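Side-chain contact in GTPase activator-like protein (Chaetomium thermophilum, PDB 6SSH), which probably stimulates GTP hydrolysis by a small GTPase through its TSC2-type GAP domain, the part of the longer protein present here: residues P28-F33 with F76-Q81. Sequence-based numbering, arbitrary orientation.
Sequences PDYHRF and FHVTTQ. With EDO (1,2-ethanediol), chain E; EDO (1,2-ethanediol), chain B.
With CG anti to the backbone N (chi1 163°), Tyr30 reaches off helix 28-37 toward Thr80, whose OG1 is turned between its own backbone N and carbonyl carbon (chi1 56°) to meet it. The contact lies in the interior of the Rap/Ran-GAP domain, where this helix packs on the mixed beta-sheet at the point where strand 73-78 runs into the 3-10 turn 79-81. The two side chains approach from opposite directions, and Tyr30 OH forms a hydrogen bond of 2.7 Å with Thr80 OG1; Thr80 OG1 lies at the edge of the tyrosine ring, near the ring plane. Either hydroxyl could be the donor. Tyrosine suits the place because its long flat ring carries a hydroxyl from the helix to the turn; threonine's short branched side chain supplies the partner, while its CG2 methyl sits 3.8 Å from Tyr30 OH. Val78, the last residue of the strand, sets its CG1 methyl 3.3 Å from Tyr30 OH, approaching obliquely to the ring. The Tyr30 ring also meets that of Tyr9 on the neighbouring strand 2-10, while within the helix its CD2 sits over one face of the His31 imidazole, 3.7 Å above the plane. A water links the tyrosine to the start of the turn, hydrogen-bonded to both Tyr30 OH and Thr79 OG1. The same water accepts a hydrogen bond from Thr80 N at 3.0 Å.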
ATOM      1  N   PRO A  28      -5.968  -5.506 -13.204  1.00 18.17           N
ATOM      2  CA  PRO A  28      -4.732  -6.025 -13.801  1.00 17.54           C
ATOM      3  C   PRO A  28      -3.571  -5.046 -13.639  1.00 16.58           C
ATOM      4  O   PRO A  28      -2.451  -5.498 -13.341  1.00 16.57           O
ATOM      5  CB  PRO A  28      -5.117  -6.204 -15.265  1.00 21.04           C
ATOM      6  CG  PRO A  28      -6.622  -6.590 -15.175  1.00 23.00           C
ATOM      7  CD  PRO A  28      -7.134  -5.662 -14.098  1.00 20.72           C
ATOM      8  N   ASP A  29      -3.791  -3.751 -13.814  1.00 16.29           N
ATOM      9  CA  ASP A  29      -2.677  -2.803 -13.661  1.00 16.74           C
ATOM     10  C   ASP A  29      -2.184  -2.755 -12.222  1.00 15.11           C
ATOM     11  O   ASP A  29      -0.967  -2.650 -11.969  1.00 15.15           O
ATOM     12  CB  ASP A  29      -3.095  -1.394 -14.101  1.00 17.14           C
ATOM     13  CG  ASP A  29      -3.189  -1.227 -15.594  1.00 19.66           C
ATOM     14  OD1 ASP A  29      -2.602  -2.023 -16.361  1.00 18.91           O
ATOM     15  OD2 ASP A  29      -3.869  -0.257 -15.970  1.00 21.56           O
ATOM     16  N   TYR A  30      -3.096  -2.863 -11.264  1.00 13.68           N
ATOM     17  CA  TYR A  30      -2.706  -2.941  -9.866  1.00 12.97           C
ATOM     18  C   TYR A  30      -1.830  -4.150  -9.570  1.00 12.57           C
ATOM     19  O   TYR A  30      -0.786  -4.062  -8.908  1.00 12.62           O
ATOM     20  CB  TYR A  30      -3.977  -2.975  -8.989  1.00 13.44           C
ATOM     21  CG  TYR A  30      -3.750  -3.462  -7.572  1.00 11.27           C
ATOM     22  CD1 TYR A  30      -3.232  -2.664  -6.577  1.00 11.06           C
ATOM     23  CD2 TYR A  30      -4.084  -4.762  -7.229  1.00 12.21           C
ATOM     24  CE1 TYR A  30      -3.068  -3.123  -5.289  1.00 10.93           C
ATOM     25  CE2 TYR A  30      -3.935  -5.215  -5.959  1.00 11.74           C
ATOM     26  CZ  TYR A  30      -3.439  -4.426  -4.977  1.00  9.70           C
ATOM     27  OH  TYR A  30      -3.272  -4.872  -3.689  1.00 10.34           O
ATOM     28  N   HIS A  31      -2.225  -5.296 -10.130  1.00 13.39           N
ATOM     29  CA  HIS A  31      -1.413  -6.505  -9.950  1.00 12.99           C
ATOM     30  C   HIS A  31      -0.042  -6.411 -10.607  1.00 14.71           C
ATOM     31  O   HIS A  31       0.944  -6.870 -10.075  1.00 15.10           O
ATOM     32  CB  HIS A  31      -2.189  -7.759 -10.379  1.00 14.19           C
ATOM     33  CG  HIS A  31      -3.227  -8.126  -9.357  1.00 13.00           C
ATOM     34  ND1 HIS A  31      -2.885  -8.717  -8.159  1.00 15.47           N
ATOM     35  CD2 HIS A  31      -4.561  -7.897  -9.292  1.00 13.66           C
ATOM     36  CE1 HIS A  31      -3.973  -8.856  -7.409  1.00 14.76           C
ATOM     37  NE2 HIS A  31      -5.007  -8.385  -8.072  1.00 14.96           N
ATOM     38  N   ARG A  32       0.044  -5.794 -11.785  1.00 14.93           N
ATOM     39  CA  ARG A  32       1.357  -5.623 -12.420  1.00 16.31           C
ATOM     40  C   ARG A  32       2.195  -4.650 -11.591  1.00 14.19           C
ATOM     41  O   ARG A  32       3.390  -4.823 -11.446  1.00 14.89           O
ATOM     42  CB  ARG A  32       1.205  -5.166 -13.853  1.00 19.01           C
ATOM     43  CG  ARG A  32       0.829  -6.304 -14.783  1.00 24.90           C
ATOM     44  CD  ARG A  32       0.886  -5.816 -16.253  1.00 30.15           C
ATOM     45  NE  ARG A  32      -0.299  -5.026 -16.553  1.00 31.39           N
ATOM     46  CZ  ARG A  32      -1.453  -5.533 -16.996  1.00 34.24           C
ATOM     47  NH1 ARG A  32      -1.581  -6.842 -17.208  1.00 37.07           N
ATOM     48  NH2 ARG A  32      -2.502  -4.747 -17.193  1.00 31.00           N
ATOM     49  N   PHE A  33       1.564  -3.664 -10.978  1.00 13.50           N
ATOM     50  CA  PHE A  33       2.253  -2.722 -10.100  1.00 12.24           C
ATOM     51  C   PHE A  33       2.825  -3.460  -8.887  1.00 12.10           C
ATOM     52  O   PHE A  33       3.983  -3.251  -8.541  1.00 12.39           O
ATOM     53  CB  PHE A  33       1.277  -1.630  -9.660  1.00 11.80           C
ATOM     54  CG  PHE A  33       1.670  -0.889  -8.416  1.00 11.63           C
ATOM     55  CD1 PHE A  33       2.669   0.065  -8.467  1.00 12.48           C
ATOM     56  CD2 PHE A  33       1.039  -1.121  -7.186  1.00 12.87           C
ATOM     57  CE1 PHE A  33       3.052   0.720  -7.338  1.00 13.70           C
ATOM     58  CE2 PHE A  33       1.445  -0.409  -6.064  1.00 14.60           C
ATOM     59  CZ  PHE A  33       2.410   0.504  -6.165  1.00 14.05           C
ATOM     60  N   PHE A  76       5.806  -5.334   2.417  1.00  9.63           N
ATOM     61  CA  PHE A  76       4.500  -4.715   2.139  1.00  7.79           C
ATOM     62  C   PHE A  76       3.400  -5.544   2.799  1.00  9.95           C
ATOM     63  O   PHE A  76       3.473  -6.792   2.878  1.00 11.01           O
ATOM     64  CB  PHE A  76       4.273  -4.582   0.635  1.00  8.89           C
ATOM     65  CG  PHE A  76       5.247  -3.601  -0.002  1.00  9.22           C
ATOM     66  CD1 PHE A  76       6.377  -4.077  -0.638  1.00 10.23           C
ATOM     67  CD2 PHE A  76       5.075  -2.222   0.159  1.00 10.05           C
ATOM     68  CE1 PHE A  76       7.306  -3.179  -1.196  1.00 11.14           C
ATOM     69  CE2 PHE A  76       5.986  -1.341  -0.404  1.00 11.22           C
ATOM     70  CZ  PHE A  76       7.099  -1.845  -1.056  1.00 11.01           C
ATOM     71  N   HIS A  77       2.407  -4.824   3.303  1.00  8.60           N
ATOM     72  CA  HIS A  77       1.218  -5.431   3.913  1.00  8.17           C
ATOM     73  C   HIS A  77       0.090  -5.211   2.949  1.00  8.38           C
ATOM     74  O   HIS A  77      -0.523  -4.140   2.937  1.00  8.83           O
ATOM     75  CB  HIS A  77       0.878  -4.831   5.253  1.00  7.65           C
ATOM     76  CG  HIS A  77       1.899  -5.037   6.309  1.00  8.63           C
ATOM     77  ND1 HIS A  77       2.030  -4.167   7.371  1.00  9.27           N
ATOM     78  CD2 HIS A  77       2.728  -6.086   6.564  1.00 11.09           C
ATOM     79  CE1 HIS A  77       2.924  -4.656   8.221  1.00 10.19           C
ATOM     80  NE2 HIS A  77       3.362  -5.833   7.755  1.00 10.86           N
ATOM     81  N   VAL A  78      -0.153  -6.163   2.072  1.00  8.77           N
ATOM     82  CA  VAL A  78      -1.017  -5.994   0.900  1.00  8.16           C
ATOM     83  C   VAL A  78      -2.394  -6.591   1.262  1.00  8.53           C
ATOM     84  O   VAL A  78      -2.526  -7.803   1.357  1.00  8.65           O
ATOM     85  CB  VAL A  78      -0.463  -6.665  -0.330  1.00  8.64           C
ATOM     86  CG1 VAL A  78      -1.339  -6.367  -1.527  1.00 10.12           C
ATOM     87  CG2 VAL A  78       1.011  -6.180  -0.578  1.00  9.36           C
ATOM     88  N   THR A  79      -3.388  -5.767   1.466  1.00  8.60           N
ATOM     89  CA  THR A  79      -4.666  -6.276   1.996  1.00  8.75           C
ATOM     90  C   THR A  79      -5.281  -7.268   1.035  1.00  8.69           C
ATOM     91  O   THR A  79      -5.890  -8.220   1.501  1.00  9.23           O
ATOM     92  CB  THR A  79      -5.591  -5.144   2.424  1.00  9.82           C
ATOM     93  OG1 THR A  79      -5.824  -4.268   1.314  1.00 11.21           O
ATOM     94  CG2 THR A  79      -4.993  -4.378   3.590  1.00 10.68           C
ATOM     95  N   THR A  80      -5.124  -7.142  -0.278  1.00  8.45           N
ATOM     96  CA  THR A  80      -5.685  -8.085  -1.222  1.00  8.87           C
ATOM     97  C   THR A  80      -4.948  -9.460  -1.158  1.00  9.16           C
ATOM     98  O   THR A  80      -5.492 -10.447  -1.656  1.00 10.73           O
ATOM     99  CB  THR A  80      -5.701  -7.603  -2.653  1.00  9.73           C
ATOM    100  OG1 THR A  80      -4.352  -7.234  -3.043  1.00 10.67           O
ATOM    101  CG2 THR A  80      -6.634  -6.383  -2.845  1.00 11.26           C
ATOM    102  N   GLN A  81      -3.736  -9.507  -0.581  1.00  9.26           N
ATOM    103  CA  GLN A  81      -3.017 -10.801  -0.372  1.00 10.59           C
ATOM    104  C   GLN A  81      -3.540 -11.557   0.841  1.00 10.83           C
ATOM    105  O   GLN A  81      -3.157 -12.714   1.067  1.00 10.84           O
ATOM    106  CB  GLN A  81      -1.501 -10.558  -0.230  1.00 10.03           C
ATOM    107  CG  GLN A  81      -0.810 -10.125  -1.504  1.00 10.39           C
ATOM    108  CD  GLN A  81      -0.794 -11.147  -2.619  1.00 11.01           C
ATOM    109  OE1 GLN A  81      -1.135 -10.878  -3.727  1.00 11.86           O
ATOM    110  NE2 GLN A  81      -0.394 -12.383  -2.302  1.00 12.82           N
TER
HETATM  111  C1  EDO E 304      -0.552 -13.321  -6.447  1.00 36.58           C
HETATM  112  O1  EDO E 304      -0.477 -11.927  -6.037  1.00 31.32           O
HETATM  113  C2  EDO E 304       0.088 -14.393  -5.537  1.00 30.76           C
HETATM  114  O2  EDO E 304      -0.490 -14.466  -4.223  1.00 21.09           O
HETATM  115  C1  EDO B 301      -3.305 -15.830  -0.582  1.00 16.72           C
HETATM  116  O1  EDO B 301      -2.911 -16.921   0.292  1.00 17.28           O
HETATM  117  C2  EDO B 301      -2.089 -15.097  -1.133  1.00 15.65           C
HETATM  118  O2  EDO B 301      -1.345 -14.465  -0.111  1.00 12.27           O
HETATM  119  O   HOH W   1      -4.494  -4.374  -1.289  1.00 11.12           O